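Local coordinates for penicillin-binding protein 1A (Mycobacterium tuberculosis, PDB 5CXW), which builds and cross-links cell-wall peptidoglycan, its penicillin-sensitive transpeptidase domain being the part crystallised here with penicillin V bound, at residues L330-A333 with S334-I338; I347-A350 with T351-A355. One frame throughout, in Å; residues are numbered along the deposited sequence.

Both contacts are local and belong to the transpeptidase domain, in series along the chain after strand 315-323. Contact 1 is a tight reversal in the loop that leaves this strand; contact 2 follows on helix 343-356, which packs beside the five-stranded antiparallel sheet. Their centres lie about 22 Å apart and their nearest atoms about 8 Å, so they do not touch. The sheet connects them: Leu330, Ala337 and Ile338 rest against strand 303-312, Trp348 NE1 hydrogen-bonds to Gly310 O of that strand, and Ile347, Trp348, Thr351, Met352 and Ala355 pack on strands 60-67 or 315-323. Both are thus structural packing on one sheet, away from the catalytic serine, though the side chain of Ala337 comes within about 8 Å of the bound antibiotic.

Contact 1: L330-A333 with S334-I338; sequences LVTA and SGAAI
Thr332 and Ala336 meet through two hydrogen bonds in the loop between strand 315-323 and helix 343-356, at the base of a type I beta turn from Thr332 to Gly335. Thr332 N bonds to Ala336 O at 2.8 Å, and Gly335 N closes the turn on Thr332 O at 3.0 Å. The positive phi of Gly335 (90°), which would jam a side chain against the preceding carbonyl oxygen, is consistent with a type I turn plus G1 beta bulge. Further back, Ile338 N bonds to Leu330 O (3.1 Å); with the Thr332 N to Ala336 O bond this brackets Val331 and Ala337 in a single antiparallel bridge.

Placed between backbone N and carbonyl carbon (chi1 66°), Thr332 OG1 accepts from Ala336 N at 3.1 Å, just past the turn, and weakly from Ser334 N within it. Ser334 OG comes within 2.9 Å of Thr332 OG1.

Among apolar contacts, Thr332 CG2 touches Ile338 CG1 at 3.6 Å, and Leu330 CG meets Ile338 CB at 3.8 Å.

This short hairpin-like reversal thus has an exposed tip held by backbone and hydroxyl bonds, and an apolar base where Leu330 and Ile338 are buried against Ala306 of strand 303-312.

Contact 2: I347-A350 with T351-A355; sequences IWKA and TMDGA
Two turns of helix 343-356, which packs beside the central sheet of the transpeptidase domain, carry this contact. Its i to i+4 pairs meet different surroundings: Ile347 and Thr351 face strand 60-67 and helix 39-53, Trp348 and Met352 face strand 315-323 and Leu282, and Lys349 and Asp353 face residues 281-283. Backbone bonds join Thr351, Met352, Asp353 and Gly354 to the carbonyls of Ile347, Trp348, Lys349 and Ala350.

On the sheet side Thr351 OG1 turns back along the helix, anti to its own carbonyl carbon (chi1 -63°), and donates to Ile347 O at 2.8 Å. That oxygen also accepts from Thr351 N, the two donors arriving from opposite faces of the carbonyl plane. Thr351 touches Val64 and Ser66 of strand 60-67.

Next round the helix, Met352 CG lies over one face of the Trp348 ring system, a CH-pi contact 3.9 Å from the five-membered ring centroid and 20° off its normal. Met352 SD stands oblique to the same ring, 4.9 Å from its centroid, a Met-aromatic contact. Trp348 NE1 bonds to Gly310 O, which helps fix the indole's rotation.

Lys349 and Asp353 form a salt bridge: the lysine chain runs extended until it bends at chi4 (68°), bringing NZ 2.7 Å from Asp353 OD2, on the syn lone pair. Asn281 O takes a second bond from NZ, and Ala283 N donates to Asp353 OD1.

The polar ends are thereby paired: Thr351's buried hydroxyl is satisfied by its own helix, while the charged pair ties that helix to residues 281-283 and would probably favour both ionised forms.

Contact 1: L330-A333 with S334-I338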
# COMPACT_ATOMS: atom_id res chain seq x y z
N LEU A 330 -19.83 -0.39 2.93
CA LEU A 330 -19.09 -1.50 3.43
C LEU A 330 -19.34 -1.67 4.93
O LEU A 330 -18.96 -0.80 5.71
CB LEU A 330 -17.61 -1.29 3.10
CG LEU A 330 -16.63 -2.38 3.42
CD1 LEU A 330 -16.83 -3.63 2.57
CD2 LEU A 330 -15.20 -1.85 3.29
N VAL A 331 -20.00 -2.76 5.32
CA VAL A 331 -20.37 -3.00 6.72
C VAL A 331 -20.17 -4.45 7.10
O VAL A 331 -20.14 -5.34 6.25
CB VAL A 331 -21.85 -2.60 7.04
CG1 VAL A 331 -22.07 -1.12 6.84
CG2 VAL A 331 -22.88 -3.42 6.18
N THR A 332 -20.10 -4.70 8.41
CA THR A 332 -19.93 -6.06 8.93
C THR A 332 -21.29 -6.73 8.94
O THR A 332 -22.28 -6.08 8.69
CB THR A 332 -19.35 -6.06 10.34
OG1 THR A 332 -20.26 -5.48 11.28
CG2 THR A 332 -18.04 -5.22 10.37
N ALA A 333 -21.33 -8.01 9.30
CA ALA A 333 -22.59 -8.76 9.39
C ALA A 333 -23.54 -8.16 10.45
O ALA A 333 -24.77 -8.25 10.29
CB ALA A 333 -22.30 -10.22 9.69
N SER A 334 -22.97 -7.51 11.48
CA SER A 334 -23.69 -6.86 12.55
C SER A 334 -24.06 -5.39 12.26
O SER A 334 -24.59 -4.69 13.12
CB SER A 334 -22.89 -6.90 13.82
OG SER A 334 -21.80 -6.03 13.70
N GLY A 335 -23.81 -4.96 11.05
CA GLY A 335 -24.12 -3.62 10.62
C GLY A 335 -23.08 -2.53 10.81
O GLY A 335 -23.35 -1.44 10.46
N ALA A 336 -21.94 -2.86 11.42
CA ALA A 336 -20.93 -1.89 11.78
C ALA A 336 -20.13 -1.45 10.55
O ALA A 336 -19.76 -2.23 9.71
CB ALA A 336 -19.98 -2.51 12.81
N ALA A 337 -19.88 -0.16 10.46
CA ALA A 337 -19.11 0.33 9.33
C ALA A 337 -17.72 -0.34 9.39
O ALA A 337 -17.14 -0.48 10.52
CB ALA A 337 -19.03 1.82 9.38
N ILE A 338 -17.15 -0.63 8.24
CA ILE A 338 -15.76 -1.17 8.15
C ILE A 338 -14.82 -0.05 7.81
O ILE A 338 -14.96 0.60 6.75
CB ILE A 338 -15.66 -2.31 7.14
CG1 ILE A 338 -16.52 -3.49 7.66
CG2 ILE A 338 -14.22 -2.81 6.99
CD1 ILE A 338 -16.63 -4.66 6.71

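Contact 2: I347-A350 with T351-A355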
# COMPACT_ATOMS: atom_id res chain seq x y z
N ILE A 347 -6.56 -8.45 9.00
CA ILE A 347 -5.94 -9.28 8.00
C ILE A 347 -4.44 -8.96 7.87
O ILE A 347 -3.61 -9.87 7.77
CB ILE A 347 -6.68 -9.12 6.63
CG1 ILE A 347 -8.12 -9.65 6.72
CG2 ILE A 347 -5.88 -9.74 5.49
CD1 ILE A 347 -9.05 -9.22 5.56
N TRP A 348 -4.11 -7.69 7.82
CA TRP A 348 -2.71 -7.21 7.69
C TRP A 348 -1.88 -7.78 8.87
O TRP A 348 -0.80 -8.36 8.67
CB TRP A 348 -2.69 -5.68 7.72
CG TRP A 348 -1.28 -5.14 7.74
CD1 TRP A 348 -0.43 -5.00 6.67
CD2 TRP A 348 -0.54 -4.69 8.89
NE1 TRP A 348 0.79 -4.50 7.11
CE2 TRP A 348 0.74 -4.28 8.45
CE3 TRP A 348 -0.87 -4.53 10.24
CZ2 TRP A 348 1.72 -3.75 9.33
CZ3 TRP A 348 0.14 -4.02 11.13
CH2 TRP A 348 1.40 -3.66 10.67
N LYS A 349 -2.36 -7.58 10.09
CA LYS A 349 -1.63 -8.03 11.28
C LYS A 349 -1.41 -9.55 11.24
O LYS A 349 -0.31 -10.07 11.55
CB LYS A 349 -2.38 -7.63 12.57
CG LYS A 349 -1.84 -8.40 13.81
CD LYS A 349 -2.34 -7.81 15.11
CE LYS A 349 -2.10 -8.80 16.24
NZ LYS A 349 -0.63 -8.96 16.53
N ALA A 350 -2.47 -10.29 10.92
CA ALA A 350 -2.41 -11.75 10.90
C ALA A 350 -1.48 -12.23 9.80
O ALA A 350 -0.68 -13.17 10.01
CB ALA A 350 -3.78 -12.33 10.71
N THR A 351 -1.53 -11.57 8.66
CA THR A 351 -0.65 -11.96 7.55
C THR A 351 0.80 -11.68 7.93
O THR A 351 1.71 -12.52 7.72
CB THR A 351 -1.03 -11.15 6.30
OG1 THR A 351 -2.39 -11.48 5.88
CG2 THR A 351 -0.05 -11.51 5.13
N MET A 352 1.04 -10.48 8.49
CA MET A 352 2.41 -10.09 8.86
C MET A 352 2.98 -11.01 9.95
O MET A 352 4.08 -11.54 9.81
CB MET A 352 2.49 -8.63 9.28
CG MET A 352 2.33 -7.68 8.08
SD MET A 352 3.77 -7.62 7.01
CE MET A 352 4.84 -6.45 7.86
N ASP A 353 2.20 -11.22 11.00
CA ASP A 353 2.60 -12.06 12.14
C ASP A 353 2.94 -13.48 11.63
O ASP A 353 3.98 -14.07 11.96
CB ASP A 353 1.48 -12.13 13.19
CG ASP A 353 1.37 -10.87 14.06
OD1 ASP A 353 2.36 -10.09 14.12
OD2 ASP A 353 0.33 -10.75 14.75
N GLY A 354 2.04 -14.03 10.81
CA GLY A 354 2.27 -15.34 10.24
C GLY A 354 3.48 -15.45 9.32
O GLY A 354 4.21 -16.45 9.36
N ALA A 355 3.64 -14.47 8.43
CA ALA A 355 4.70 -14.50 7.45
C ALA A 355 6.05 -14.34 8.11
O ALA A 355 7.02 -14.93 7.63
CB ALA A 355 4.50 -13.39 6.43